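Local atomic coordinates of fluoroacetyl-CoA thioesterase (Streptomyces Cattleya, PDB entry 3KUW), a protein that hydrolyses fluoroacetyl-CoA to fluoroacetate and CoA, thereby conferring resistance to fluoroacetate, while leaving acetyl-CoA untouched. Residues K21-L26 with V39-F44; F44-M49 with T70-T75; A52-M57 with H118-I123; H76-P81 with G109-G114; T87-L92 with R103-D108. The protein carries 1 engineered substitution. One frame throughout, in Å; residues are numbered along the deposited sequence. Where two conformers were deposited one is given.

Interaction 1. Residues K21-L26 with V39-F44; sequences KTVRHL and VFASGF. Engineered in segment 39-44: Ser42 (natural residue Thr). With FAH (fluoroacetic acid), chain D; FAH (fluoroacetic acid), chain F.
The carbonyl oxygen of Lys21 is approached by two groups of segment 39-44. Ala41 N donates a hydrogen bond to Lys21 O at 3.2 Å, lying in the carbonyl plane, and Phe40 CA adds a C-H...O contact to the same oxygen. The bond is returned two residues on, where Val23 N meets Val39 O at 3.1 Å almost along the C=O axis, so that Thr22 and Phe40 form a single bridge just ahead of helices 23-26 and 42-56. Beside this bridge the Phe44 ring lies between two aliphatic groups. Lys21 CD packs over one face, 3.6 Å from the centroid and shifted toward the rim, while Leu26 CD1 covers the centre of the opposite face at 3.7 Å. A bend in the Lys21 chain at chi2 (-50°) lays its methylenes across the ring, and NZ goes on to a salt bridge with Glu29 of the second subunit. This is the entrance to helix 42-56, the central helix of the hot-dog fold, and its first turn forms part of the substrate site. The engineered Ser42, a threonine in the natural protein, holds a fluoroacetic acid molecule with two bonds: its N reaches the ligand atom O at 3.0 Å and its OG the atom OXT at 2.7 Å. The helix start may reinforce this hold electrostatically. Val23 CG2 lies 3.7 Å from the ligand CH3.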
# COMPACT_ATOMS: atom_id res chain seq x y z
N LYS A 21 10.02 -1.55 -9.34
CA LYS A 21 8.99 -1.03 -8.43
C LYS A 21 7.69 -0.74 -9.14
O LYS A 21 6.87 0.07 -8.67
CB LYS A 21 9.46 0.20 -7.61
CG LYS A 21 10.61 -0.03 -6.59
CD LYS A 21 10.34 -1.17 -5.73
CE LYS A 21 10.98 -0.94 -4.41
NZ LYS A 21 11.76 -2.07 -3.99
N THR A 22 7.47 -1.43 -10.26
CA THR A 22 6.26 -1.23 -11.00
C THR A 22 5.22 -2.29 -10.58
O THR A 22 5.49 -3.27 -9.84
CB THR A 22 6.49 -1.28 -12.58
OG1 THR A 22 7.02 -2.55 -12.96
CG2 THR A 22 7.47 -0.17 -13.07
N VAL A 23 3.99 -2.04 -10.95
CA VAL A 23 2.89 -2.95 -10.62
C VAL A 23 3.28 -4.44 -10.71
O VAL A 23 3.05 -5.21 -9.77
CB VAL A 23 1.69 -2.62 -11.56
CG1 VAL A 23 0.50 -3.71 -11.41
CG2 VAL A 23 1.18 -1.18 -11.26
N ARG A 24 3.89 -4.86 -11.83
CA ARG A 24 4.15 -6.32 -12.06
C ARG A 24 5.10 -6.92 -11.04
O ARG A 24 5.03 -8.10 -10.74
CB ARG A 24 4.58 -6.63 -13.53
CG ARG A 24 5.93 -6.05 -13.97
CD ARG A 24 6.16 -6.21 -15.52
NE ARG A 24 5.02 -5.65 -16.28
CZ ARG A 24 4.74 -5.84 -17.60
NH1 ARG A 24 5.51 -6.62 -18.36
NH2 ARG A 24 3.65 -5.30 -18.14
N HIS A 25 5.92 -6.08 -10.42
CA HIS A 25 6.85 -6.58 -9.47
C HIS A 25 6.26 -6.60 -8.10
O HIS A 25 6.82 -7.26 -7.26
CB HIS A 25 8.12 -5.72 -9.47
CG HIS A 25 8.84 -5.74 -10.79
ND1 HIS A 25 9.81 -6.69 -11.09
CD2 HIS A 25 8.70 -4.98 -11.89
CE1 HIS A 25 10.26 -6.47 -12.31
NE2 HIS A 25 9.59 -5.45 -12.82
N LEU A 26 5.16 -5.86 -7.84
CA LEU A 26 4.51 -5.97 -6.50
C LEU A 26 3.98 -7.38 -6.28
O LEU A 26 4.13 -7.95 -5.19
CB LEU A 26 3.36 -4.93 -6.27
CG LEU A 26 2.84 -4.86 -4.81
CD1 LEU A 26 3.95 -4.21 -3.91
CD2 LEU A 26 1.65 -3.95 -4.85
N VAL A 39 4.36 1.30 -14.40
CA VAL A 39 4.26 2.46 -13.50
C VAL A 39 4.40 2.05 -12.02
O VAL A 39 4.06 0.93 -11.66
CB VAL A 39 2.93 3.22 -13.67
CG1 VAL A 39 2.78 3.74 -15.15
CG2 VAL A 39 1.76 2.33 -13.23
N PHE A 40 4.91 2.96 -11.21
CA PHE A 40 5.16 2.79 -9.76
C PHE A 40 3.85 2.26 -9.11
O PHE A 40 2.84 2.93 -9.18
CB PHE A 40 5.52 4.21 -9.22
CG PHE A 40 6.11 4.23 -7.77
CD1 PHE A 40 7.06 3.26 -7.34
CD2 PHE A 40 5.74 5.28 -6.88
CE1 PHE A 40 7.62 3.31 -6.06
CE2 PHE A 40 6.34 5.37 -5.57
CZ PHE A 40 7.26 4.33 -5.18
N ALA A 41 3.88 1.09 -8.48
CA ALA A 41 2.67 0.50 -7.85
C ALA A 41 2.17 1.34 -6.64
O ALA A 41 2.99 1.85 -5.89
CB ALA A 41 2.92 -0.91 -7.43
N SER A 42 0.85 1.51 -6.46
CA SER A 42 0.39 2.22 -5.26
C SER A 42 0.96 1.53 -3.99
O SER A 42 1.22 2.21 -2.98
CB SER A 42 -1.16 2.24 -5.12
OG SER A 42 -1.83 2.82 -6.25
N GLY A 43 1.07 0.23 -3.99
CA GLY A 43 1.60 -0.45 -2.77
C GLY A 43 3.05 -0.10 -2.43
O GLY A 43 3.45 -0.05 -1.26
N PHE A 44 3.86 0.14 -3.46
CA PHE A 44 5.22 0.61 -3.20
C PHE A 44 5.20 2.12 -2.80
O PHE A 44 6.05 2.57 -2.04
CB PHE A 44 6.08 0.39 -4.50
CG PHE A 44 6.49 -1.04 -4.77
CD1 PHE A 44 7.31 -1.73 -3.88
CD2 PHE A 44 6.19 -1.64 -6.00
CE1 PHE A 44 7.76 -3.04 -4.16
CE2 PHE A 44 6.56 -2.91 -6.30
CZ PHE A 44 7.36 -3.66 -5.36
C FAH D . -1.54 1.06 -8.89
F FAH D . -1.81 1.61 -11.13
O FAH D . -0.96 0.06 -8.38
CH3 FAH D . -0.90 1.71 -10.10
OXT FAH D . -2.64 1.57 -8.50
C FAH F . -4.25 4.21 -4.07
F FAH F . -4.49 1.99 -4.75
O FAH F . -3.66 4.39 -2.98
CH3 FAH F . -5.19 3.04 -4.22
OXT FAH F . -4.10 4.96 -5.07

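Interaction 2. Residues F44-M49 with T70-T75; sequences FMVGLM and TAICVT
The Met45 side chain projects from helix 42-56 with CG anti to its own N (chi1 179°) and turns only at chi3 (78°), which carries CE across to the strand 70-75. Met49, one turn later, has CG anti to its carbonyl carbon instead, and its extended chain brings SD alongside Val74. In the hot-dog fold the antiparallel sheet wraps around this long helix, and here the helix rests on the edge strand of its own chain, the two short axes running 10.6 Å apart at 119°. Val74 faces both methionines. Its CG2 meets Met45 CE end to end at 4.2 Å, whereas its CG1 is passed by Met49 SD at 3.9 Å, the two side chains running in opposite directions. Further along, Val46 CG1 lies against Ile72 CG1 at 4.1 Å, and Val46 CG2 also approaches Val74. No hydrogen bond spans the interface, as suits a buried layer of branched and sulfur-containing side chains. The strand is at the dimer seam: residues 71-75 pair in an antiparallel ladder with a strand of the second subunit, and Cys73 is disulfide-linked to Cys73 of that subunit. Met45 CE also comes within 3.6 Å of Thr75 O.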
# COMPACT_ATOMS: atom_id res chain seq x y z
N PHE A 44 3.86 0.14 -3.46
CA PHE A 44 5.22 0.61 -3.20
C PHE A 44 5.20 2.12 -2.80
O PHE A 44 6.05 2.57 -2.04
CB PHE A 44 6.08 0.39 -4.50
CG PHE A 44 6.49 -1.04 -4.77
CD1 PHE A 44 7.31 -1.73 -3.88
CD2 PHE A 44 6.19 -1.64 -6.00
CE1 PHE A 44 7.76 -3.04 -4.16
CE2 PHE A 44 6.56 -2.91 -6.30
CZ PHE A 44 7.36 -3.66 -5.36
N MET A 45 4.24 2.89 -3.32
CA MET A 45 4.09 4.32 -2.93
C MET A 45 3.80 4.40 -1.43
O MET A 45 4.45 5.20 -0.70
CB MET A 45 2.99 5.06 -3.70
CG MET A 45 2.86 6.56 -3.21
SD MET A 45 1.66 7.56 -4.12
CE MET A 45 0.14 6.94 -3.33
N VAL A 46 2.81 3.59 -0.99
CA VAL A 46 2.49 3.45 0.42
C VAL A 46 3.74 3.06 1.23
O VAL A 46 4.11 3.76 2.21
CB VAL A 46 1.37 2.41 0.59
CG1 VAL A 46 1.18 1.96 2.03
CG2 VAL A 46 0.06 3.00 0.05
N GLY A 47 4.41 1.99 0.81
CA GLY A 47 5.66 1.58 1.46
C GLY A 47 6.67 2.71 1.58
O GLY A 47 7.34 2.85 2.60
N LEU A 48 6.74 3.56 0.57
CA LEU A 48 7.75 4.64 0.56
C LEU A 48 7.31 5.78 1.49
O LEU A 48 8.16 6.47 2.15
CB LEU A 48 7.88 5.17 -0.87
CG LEU A 48 8.85 6.33 -1.08
CD1 LEU A 48 10.33 5.81 -0.92
CD2 LEU A 48 8.71 7.08 -2.41
N MET A 49 5.99 5.99 1.52
CA MET A 49 5.39 6.96 2.45
C MET A 49 5.61 6.54 3.91
O MET A 49 5.99 7.39 4.74
CB MET A 49 3.90 7.09 2.16
CG MET A 49 3.67 7.98 0.93
SD MET A 49 1.89 7.96 0.62
CE MET A 49 1.73 9.42 -0.40
N THR A 70 -0.58 1.61 11.31
CA THR A 70 -1.91 1.20 11.78
C THR A 70 -3.08 1.77 10.93
O THR A 70 -4.25 1.36 11.10
CB THR A 70 -2.13 1.60 13.27
OG1 THR A 70 -1.92 3.03 13.42
CG2 THR A 70 -1.19 0.79 14.15
N ALA A 71 -2.75 2.74 10.05
CA ALA A 71 -3.74 3.31 9.09
C ALA A 71 -3.01 3.96 7.98
O ALA A 71 -1.96 4.60 8.18
CB ALA A 71 -4.61 4.36 9.78
N ILE A 72 -3.56 3.83 6.78
CA ILE A 72 -3.11 4.63 5.65
C ILE A 72 -4.32 5.12 4.91
O ILE A 72 -5.27 4.31 4.65
CB ILE A 72 -2.13 3.79 4.69
CG1 ILE A 72 -1.55 4.67 3.58
CG2 ILE A 72 -2.80 2.56 4.14
CD1 ILE A 72 -0.46 5.70 4.06
N CYS A 73 -4.36 6.44 4.60
CA CYS A 73 -5.50 7.04 3.93
C CYS A 73 -4.99 8.02 2.87
O CYS A 73 -4.70 9.19 3.17
CB CYS A 73 -6.45 7.75 4.92
SG CYS A 73 -8.04 8.24 4.16
N VAL A 74 -4.84 7.56 1.63
CA VAL A 74 -4.19 8.42 0.61
C VAL A 74 -4.87 8.38 -0.76
O VAL A 74 -5.51 7.36 -1.10
CB VAL A 74 -2.64 8.04 0.39
CG1 VAL A 74 -1.86 8.35 1.63
CG2 VAL A 74 -2.42 6.56 -0.05
N THR A 75 -4.63 9.42 -1.56
CA THR A 75 -5.06 9.45 -2.96
C THR A 75 -3.84 9.05 -3.79
O THR A 75 -2.70 9.13 -3.26
CB THR A 75 -5.52 10.85 -3.38
OG1 THR A 75 -4.54 11.82 -2.97
CG2 THR A 75 -6.86 11.16 -2.68

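Interaction 3. Residues A52-M57 with H118-I123; sequences ACVRAM and HERAVI. With FAH (fluoroacetic acid), chain C.
The guanidinium of Arg120 carries the CG2 methyl of Val54 over the centre of one face, 3.5 Å from CZ. At its edge, in the plane, sits the fluorine of a fluoroacetic acid, 3.4 Å from Arg120 NH2. Met57 SD comes near that plane and packs against Arg120 CD at 3.9 Å. The His118 ring is met at its edge: Cys53 SG lies 4.0 Å from ND1 in a sulfur-aromatic contact, and Arg120 NH1 borders the same ring in plane. Bends at chi3 (67°) and chi4 (74°) present the guanidinium face to Val54, while Arg120 CD remains beside Cys53 CB. The contact seats the last turns of the central hot-dog helix on strand 112-124, the axes of 52-56 and 118-123 differing in direction by 46°. Arg120 NE is bonded to Ser67 OG, and NH1 has a long, weak ion pair with Glu50, an active-site residue. Arg120 binds substrate, and the ligand is hydrogen-bonded to N of the engineered Ser42 of the second subunit. A methyl covers one face of the cation and a sulfur borders its edge, where the C-F group also lies, consistent with electrostatic recognition of the fluorinated acyl unit between subunits.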
# COMPACT_ATOMS: atom_id res chain seq x y z
N ALA A 52 9.39 7.00 4.81
CA ALA A 52 9.67 8.39 5.25
C ALA A 52 9.25 8.64 6.74
O ALA A 52 9.97 9.28 7.50
CB ALA A 52 9.00 9.41 4.31
N CYS A 53 8.05 8.21 7.16
CA CYS A 53 7.64 8.41 8.57
C CYS A 53 8.49 7.60 9.58
O CYS A 53 8.71 8.04 10.72
CB CYS A 53 6.15 8.04 8.75
SG CYS A 53 5.05 9.08 7.70
N VAL A 54 8.90 6.38 9.19
CA VAL A 54 9.72 5.53 10.05
C VAL A 54 11.04 6.27 10.36
O VAL A 54 11.45 6.36 11.51
CB VAL A 54 9.97 4.13 9.37
CG1 VAL A 54 11.22 3.43 9.92
CG2 VAL A 54 8.74 3.25 9.55
N ARG A 55 11.69 6.82 9.33
CA ARG A 55 12.90 7.65 9.48
C ARG A 55 12.70 8.95 10.32
O ARG A 55 13.51 9.28 11.18
CB ARG A 55 13.46 7.99 8.10
CG ARG A 55 13.88 6.75 7.27
CD ARG A 55 14.59 7.15 6.01
NE ARG A 55 15.89 7.74 6.33
CZ ARG A 55 16.56 8.55 5.54
NH1 ARG A 55 16.03 8.88 4.33
NH2 ARG A 55 17.78 9.01 5.95
N ALA A 56 11.59 9.65 10.10
CA ALA A 56 11.22 10.87 10.92
C ALA A 56 11.08 10.59 12.44
O ALA A 56 11.48 11.42 13.27
CB ALA A 56 9.91 11.49 10.35
N MET A 57 10.59 9.40 12.81
CA MET A 57 10.28 9.10 14.21
C MET A 57 11.39 8.28 14.89
O MET A 57 11.27 7.89 16.08
CB MET A 57 8.93 8.38 14.37
CG MET A 57 8.78 6.95 13.71
SD MET A 57 7.35 6.02 14.31
CE MET A 57 7.68 5.59 16.01
N HIS A 118 -1.07 9.02 7.51
CA HIS A 118 -0.57 7.72 7.93
C HIS A 118 -0.44 7.78 9.45
O HIS A 118 0.09 8.79 10.01
CB HIS A 118 0.83 7.43 7.35
CG HIS A 118 1.37 6.07 7.76
ND1 HIS A 118 2.68 5.86 8.18
CD2 HIS A 118 0.75 4.87 7.86
CE1 HIS A 118 2.86 4.59 8.48
NE2 HIS A 118 1.70 3.97 8.29
N GLU A 119 -0.85 6.67 10.08
CA GLU A 119 -0.77 6.53 11.56
C GLU A 119 0.12 5.36 11.94
O GLU A 119 0.16 4.37 11.19
CB GLU A 119 -2.18 6.33 12.08
CG GLU A 119 -2.99 7.65 12.19
CD GLU A 119 -3.61 8.21 10.89
OE1 GLU A 119 -3.99 7.44 9.94
OE2 GLU A 119 -3.76 9.48 10.81
N ARG A 120 0.88 5.49 13.04
CA ARG A 120 1.82 4.42 13.46
C ARG A 120 1.70 4.26 14.96
O ARG A 120 1.26 5.23 15.67
CB ARG A 120 3.28 4.75 13.08
CG ARG A 120 3.58 5.01 11.52
CD ARG A 120 5.14 4.99 11.25
NE ARG A 120 5.68 3.63 11.47
CZ ARG A 120 5.51 2.58 10.64
NH1 ARG A 120 4.85 2.70 9.49
NH2 ARG A 120 6.03 1.41 10.96
N ALA A 121 1.98 3.05 15.44
CA ALA A 121 2.04 2.76 16.87
C ALA A 121 3.41 2.22 17.22
O ALA A 121 3.95 1.38 16.52
CB ALA A 121 1.00 1.74 17.27
N VAL A 122 3.96 2.71 18.34
CA VAL A 122 5.24 2.22 18.87
C VAL A 122 4.96 0.83 19.49
O VAL A 122 3.97 0.64 20.23
CB VAL A 122 5.78 3.19 19.96
CG1 VAL A 122 7.03 2.64 20.63
CG2 VAL A 122 6.03 4.62 19.38
N ILE A 123 5.84 -0.13 19.22
CA ILE A 123 5.70 -1.49 19.76
C ILE A 123 6.95 -1.93 20.53
O ILE A 123 8.03 -1.44 20.26
CB ILE A 123 5.41 -2.54 18.64
CG1 ILE A 123 6.51 -2.54 17.56
CG2 ILE A 123 4.03 -2.27 18.03
CD1 ILE A 123 6.45 -3.77 16.63
C FAH C . 3.97 -2.94 8.54
F FAH C . 5.32 -0.76 8.50
O FAH C . 3.37 -3.77 9.27
CH3 FAH C . 4.94 -1.92 9.20
OXT FAH C . 3.77 -2.96 7.29

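Interaction 4. Residues H76-P81 with G109-G114; sequences HTAATP and GVDEIG. With FAH (fluoroacetic acid), chain E; FAH (fluoroacetic acid), chain F.
Thr77 N reaches Ile113 O from well above the carbonyl plane, 49° out of it, yet the bond is short at 2.7 Å and nearly straight, with 168° at the hydrogen. The same oxygen has two further neighbours on His76: CA comes within 3.3 Å in a C-H...O contact, and CD2, at the edge of the imidazole, is equally close. Ile113 O therefore sits in the angle between the backbone and the ring of an active-site histidine. His76 CG is anti to the backbone N (chi1 -166°), which swings the ring back toward strand 112-124. One face of the imidazole carries the CH3 of a fluoroacetic acid molecule, 3.5 Å from NE2 and displaced toward the rim, while ND1 is hydrogen-bonded to OG of the engineered Ser42. The histidine thus stands where strand 65-75 of the hot-dog sheet gives way to the loop 76-81, and the neighbouring strand begins beside it. Further along the loop, side chains make mixed contacts. Ala78 CB touches Asp111 CB at 3.8 Å and also lies against Ile113 CG2, whereas the Thr80 side chain crosses that of Ile113 at about a right angle, OG1 coming to 3.6 Å of CG2. That hydroxyl is bonded to Asp108 OD2, and the carboxylate of Asp111 forms a salt bridge with Lys135 of the second subunit. Ala78 N is buried by the contact without a partner in the model. On the other side of the loop, Ala79 CA lies 3.5 Å from the CH3 of the fluoroacetic acid that covers the imidazole.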
# COMPACT_ATOMS: atom_id res chain seq x y z
N HIS A 76 -4.04 8.57 -5.01
CA HIS A 76 -2.91 8.36 -5.94
C HIS A 76 -3.39 8.98 -7.29
O HIS A 76 -4.20 8.37 -8.01
CB HIS A 76 -2.60 6.85 -6.07
CG HIS A 76 -1.28 6.52 -6.72
ND1 HIS A 76 -0.75 5.24 -6.73
CD2 HIS A 76 -0.36 7.30 -7.36
CE1 HIS A 76 0.42 5.23 -7.36
NE2 HIS A 76 0.68 6.47 -7.74
N THR A 77 -2.87 10.17 -7.61
CA THR A 77 -3.52 11.14 -8.53
C THR A 77 -2.80 11.29 -9.89
O THR A 77 -3.33 11.92 -10.83
CB THR A 77 -3.64 12.57 -7.87
OG1 THR A 77 -2.33 13.10 -7.63
CG2 THR A 77 -4.34 12.56 -6.54
N ALA A 78 -1.61 10.72 -10.02
CA ALA A 78 -0.90 10.74 -11.31
C ALA A 78 0.01 9.53 -11.32
O ALA A 78 0.36 9.00 -10.26
CB ALA A 78 -0.11 11.99 -11.50
N ALA A 79 0.39 9.11 -12.51
CA ALA A 79 1.28 7.94 -12.65
C ALA A 79 2.80 8.29 -12.87
O ALA A 79 3.16 9.28 -13.54
CB ALA A 79 0.78 7.05 -13.79
N THR A 80 3.67 7.38 -12.45
CA THR A 80 5.10 7.58 -12.48
C THR A 80 5.82 6.41 -13.10
O THR A 80 5.82 5.33 -12.54
CB THR A 80 5.60 7.81 -11.05
OG1 THR A 80 4.86 8.91 -10.53
CG2 THR A 80 7.06 8.23 -11.03
N PRO A 81 6.46 6.64 -14.27
CA PRO A 81 7.31 5.59 -14.85
C PRO A 81 8.71 5.60 -14.19
O PRO A 81 9.09 6.60 -13.54
CB PRO A 81 7.42 6.04 -16.31
CG PRO A 81 7.56 7.50 -16.16
CD PRO A 81 6.48 7.84 -15.12
N GLY A 109 8.50 15.08 -9.44
CA GLY A 109 9.25 16.07 -10.20
C GLY A 109 8.41 16.67 -11.32
O GLY A 109 8.72 17.74 -11.83
N VAL A 110 7.33 16.01 -11.71
CA VAL A 110 6.47 16.56 -12.77
C VAL A 110 5.07 16.88 -12.19
O VAL A 110 4.54 18.01 -12.35
CB VAL A 110 6.38 15.60 -14.04
CG1 VAL A 110 5.58 16.29 -15.18
CG2 VAL A 110 7.77 15.20 -14.55
N ASP A 111 4.45 15.89 -11.55
CA ASP A 111 3.12 16.01 -10.93
C ASP A 111 3.22 15.72 -9.42
O ASP A 111 4.09 14.95 -9.01
CB ASP A 111 2.18 14.97 -11.57
CG ASP A 111 2.03 15.17 -13.07
OD1 ASP A 111 1.69 16.32 -13.41
OD2 ASP A 111 2.29 14.24 -13.88
N GLU A 112 2.33 16.32 -8.63
CA GLU A 112 1.91 15.74 -7.34
C GLU A 112 1.30 14.40 -7.63
O GLU A 112 0.48 14.26 -8.54
CB GLU A 112 0.94 16.64 -6.57
CG GLU A 112 1.49 18.01 -6.15
CD GLU A 112 2.62 18.01 -5.06
OE1 GLU A 112 2.92 16.99 -4.40
OE2 GLU A 112 3.22 19.08 -4.86
N ILE A 113 1.73 13.36 -6.92
CA ILE A 113 1.20 12.06 -7.28
C ILE A 113 0.18 11.48 -6.26
O ILE A 113 -0.43 10.49 -6.54
CB ILE A 113 2.31 11.04 -7.61
CG1 ILE A 113 3.22 10.74 -6.40
CG2 ILE A 113 3.09 11.52 -8.84
CD1 ILE A 113 4.02 9.40 -6.64
N GLY A 114 0.05 12.08 -5.08
CA GLY A 114 -0.94 11.70 -4.05
C GLY A 114 -0.57 12.26 -2.66
O GLY A 114 0.55 12.73 -2.46
C FAH E . -2.42 6.09 -10.47
F FAH E . -0.45 4.70 -11.27
O FAH E . -3.00 5.22 -9.77
CH3 FAH E . -0.92 5.93 -10.77
OXT FAH E . -3.03 7.10 -10.93
C FAH F . -4.25 4.21 -4.07
F FAH F . -4.49 1.99 -4.75
O FAH F . -3.66 4.39 -2.98
CH3 FAH F . -5.19 3.04 -4.22
OXT FAH F . -4.10 4.96 -5.07

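Interaction 5. Residues T87-L92 with R103-D108; sequences TVTAEL and RVSAHD
Three antiparallel hydrogen-bonded pairs join the strands 87-92 and 103-107: Thr87 with His107, Thr89 with Ser105 and Glu91 with Arg103. In each, both the N-H and the C=O of each residue are used, so six backbone bonds are made. Thr87 N, Thr89 N and Glu91 N all donate at 2.8 Å, to His107 O, Ser105 O and Arg103 O respectively; the longest of the return bonds is His107 N to Thr87 O, 3.1 Å. Thr89 O has a further donor besides Ser105 N: a water at 3.0 Å, which also bonds Ser105 OG and so bridges the two strands. The non-hydrogen-bonded residues supply C-H...O contacts instead, such as Ala106 CA to Thr87 O. Side chains of Val88, Ala90, Val104 and Ala106 share the face against helix 42-56, where Ala90 CB meets Val104 CG1 at 4.1 Å. Outer polar groups find partners on the next strand: Thr87 OG1 bonds Asp14, and the Glu91 carboxylate forms a salt bridge with Arg10. With strands 85-96 and 99-107 following each other directly, this is a beta hairpin, part of the antiparallel sheet that packs on the helix in a hot-dog fold.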
# COMPACT_ATOMS: atom_id res chain seq x y z
N THR A 87 9.59 12.44 -4.37
CA THR A 87 9.93 13.06 -3.09
C THR A 87 8.71 12.93 -2.16
O THR A 87 7.64 13.39 -2.54
CB THR A 87 10.28 14.59 -3.20
OG1 THR A 87 11.55 14.78 -3.88
CG2 THR A 87 10.41 15.19 -1.77
N VAL A 88 8.88 12.30 -1.00
CA VAL A 88 7.85 12.20 0.01
C VAL A 88 8.15 13.26 1.04
O VAL A 88 9.33 13.41 1.46
CB VAL A 88 7.75 10.77 0.68
CG1 VAL A 88 6.72 10.74 1.85
CG2 VAL A 88 7.35 9.76 -0.37
N THR A 89 7.12 14.05 1.39
CA THR A 89 7.20 14.98 2.54
C THR A 89 6.21 14.48 3.60
O THR A 89 5.00 14.29 3.30
CB THR A 89 6.76 16.43 2.19
OG1 THR A 89 7.44 16.90 1.00
CG2 THR A 89 7.03 17.45 3.43
N ALA A 90 6.72 14.22 4.80
CA ALA A 90 5.91 13.80 5.92
C ALA A 90 5.86 14.89 7.03
O ALA A 90 6.92 15.35 7.55
CB ALA A 90 6.41 12.53 6.45
N GLU A 91 4.66 15.34 7.34
CA GLU A 91 4.48 16.50 8.21
C GLU A 91 3.85 15.96 9.51
O GLU A 91 2.77 15.40 9.46
CB GLU A 91 3.52 17.48 7.55
CG GLU A 91 3.24 18.67 8.41
CD GLU A 91 2.10 19.50 7.88
OE1 GLU A 91 2.21 19.98 6.73
OE2 GLU A 91 1.10 19.70 8.62
N LEU A 92 4.54 16.06 10.65
CA LEU A 92 4.03 15.45 11.85
C LEU A 92 2.77 16.17 12.29
O LEU A 92 2.74 17.44 12.38
CB LEU A 92 5.08 15.45 13.01
CG LEU A 92 4.60 14.76 14.32
CD1 LEU A 92 4.44 13.15 14.27
CD2 LEU A 92 5.59 15.21 15.50
N ARG A 103 0.63 13.93 8.12
CA ARG A 103 0.12 14.17 6.77
C ARG A 103 1.31 13.84 5.80
O ARG A 103 2.47 14.31 6.00
CB ARG A 103 -0.39 15.61 6.64
CG ARG A 103 -0.35 16.10 5.23
CD ARG A 103 -1.70 16.16 4.60
NE ARG A 103 -1.51 16.70 3.25
CZ ARG A 103 -2.27 16.43 2.20
NH1 ARG A 103 -1.95 17.01 1.03
NH2 ARG A 103 -3.34 15.61 2.29
N VAL A 104 1.06 12.95 4.84
CA VAL A 104 2.08 12.59 3.83
C VAL A 104 1.75 13.14 2.46
O VAL A 104 0.60 13.12 2.04
CB VAL A 104 2.28 11.05 3.74
CG1 VAL A 104 3.10 10.61 5.00
CG2 VAL A 104 0.95 10.26 3.64
N SER A 105 2.75 13.57 1.70
CA SER A 105 2.48 13.93 0.31
C SER A 105 3.68 13.50 -0.53
O SER A 105 4.77 13.35 0.01
CB SER A 105 2.14 15.42 0.14
OG SER A 105 3.16 16.34 0.53
N ALA A 106 3.46 13.33 -1.84
CA ALA A 106 4.46 12.78 -2.76
C ALA A 106 4.37 13.50 -4.11
O ALA A 106 3.25 13.83 -4.56
CB ALA A 106 4.18 11.26 -2.97
N HIS A 107 5.51 13.74 -4.77
CA HIS A 107 5.56 14.43 -6.07
C HIS A 107 6.70 13.76 -6.82
O HIS A 107 7.68 13.30 -6.16
CB HIS A 107 5.67 15.98 -6.01
CG HIS A 107 7.08 16.50 -6.01
ND1 HIS A 107 7.63 17.18 -4.95
CD2 HIS A 107 8.06 16.37 -6.93
CE1 HIS A 107 8.89 17.47 -5.23
NE2 HIS A 107 9.19 16.98 -6.42
N ASP A 108 6.57 13.60 -8.15
CA ASP A 108 7.62 12.88 -8.90
C ASP A 108 8.50 13.79 -9.76
O ASP A 108 9.17 13.31 -10.70
CB ASP A 108 6.98 11.73 -9.72
CG ASP A 108 6.07 12.25 -10.86
OD1 ASP A 108 6.12 13.48 -11.12
OD2 ASP A 108 5.36 11.42 -11.50
O HOH W 1 3.00 16.56 3.51

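How the interactions relate
Interactions 2 and 3 seat successive parts of helix 42-56 on the neighbouring strands 65-75 and 112-124, and both are buried and free of cross-segment hydrogen bonds. Interaction 5 supplies more of that sheet: its apolar face meets the same helix, with Val104 CG2 3.9 Å from Met49 SD, while its other face is polar and only partly buried. Interaction 1 secures the start of the helix by backbone bonds and CH-pi contacts on both faces of one phenylalanine. It joins the partly buried loop of interaction 4 through Phe40 and Thr80 and through the hydrogen bond of the engineered Ser42 with His76. Fluoroacetic acid molecules lie against interactions 1, 3 and 4, and one touches Val74 of interaction 2.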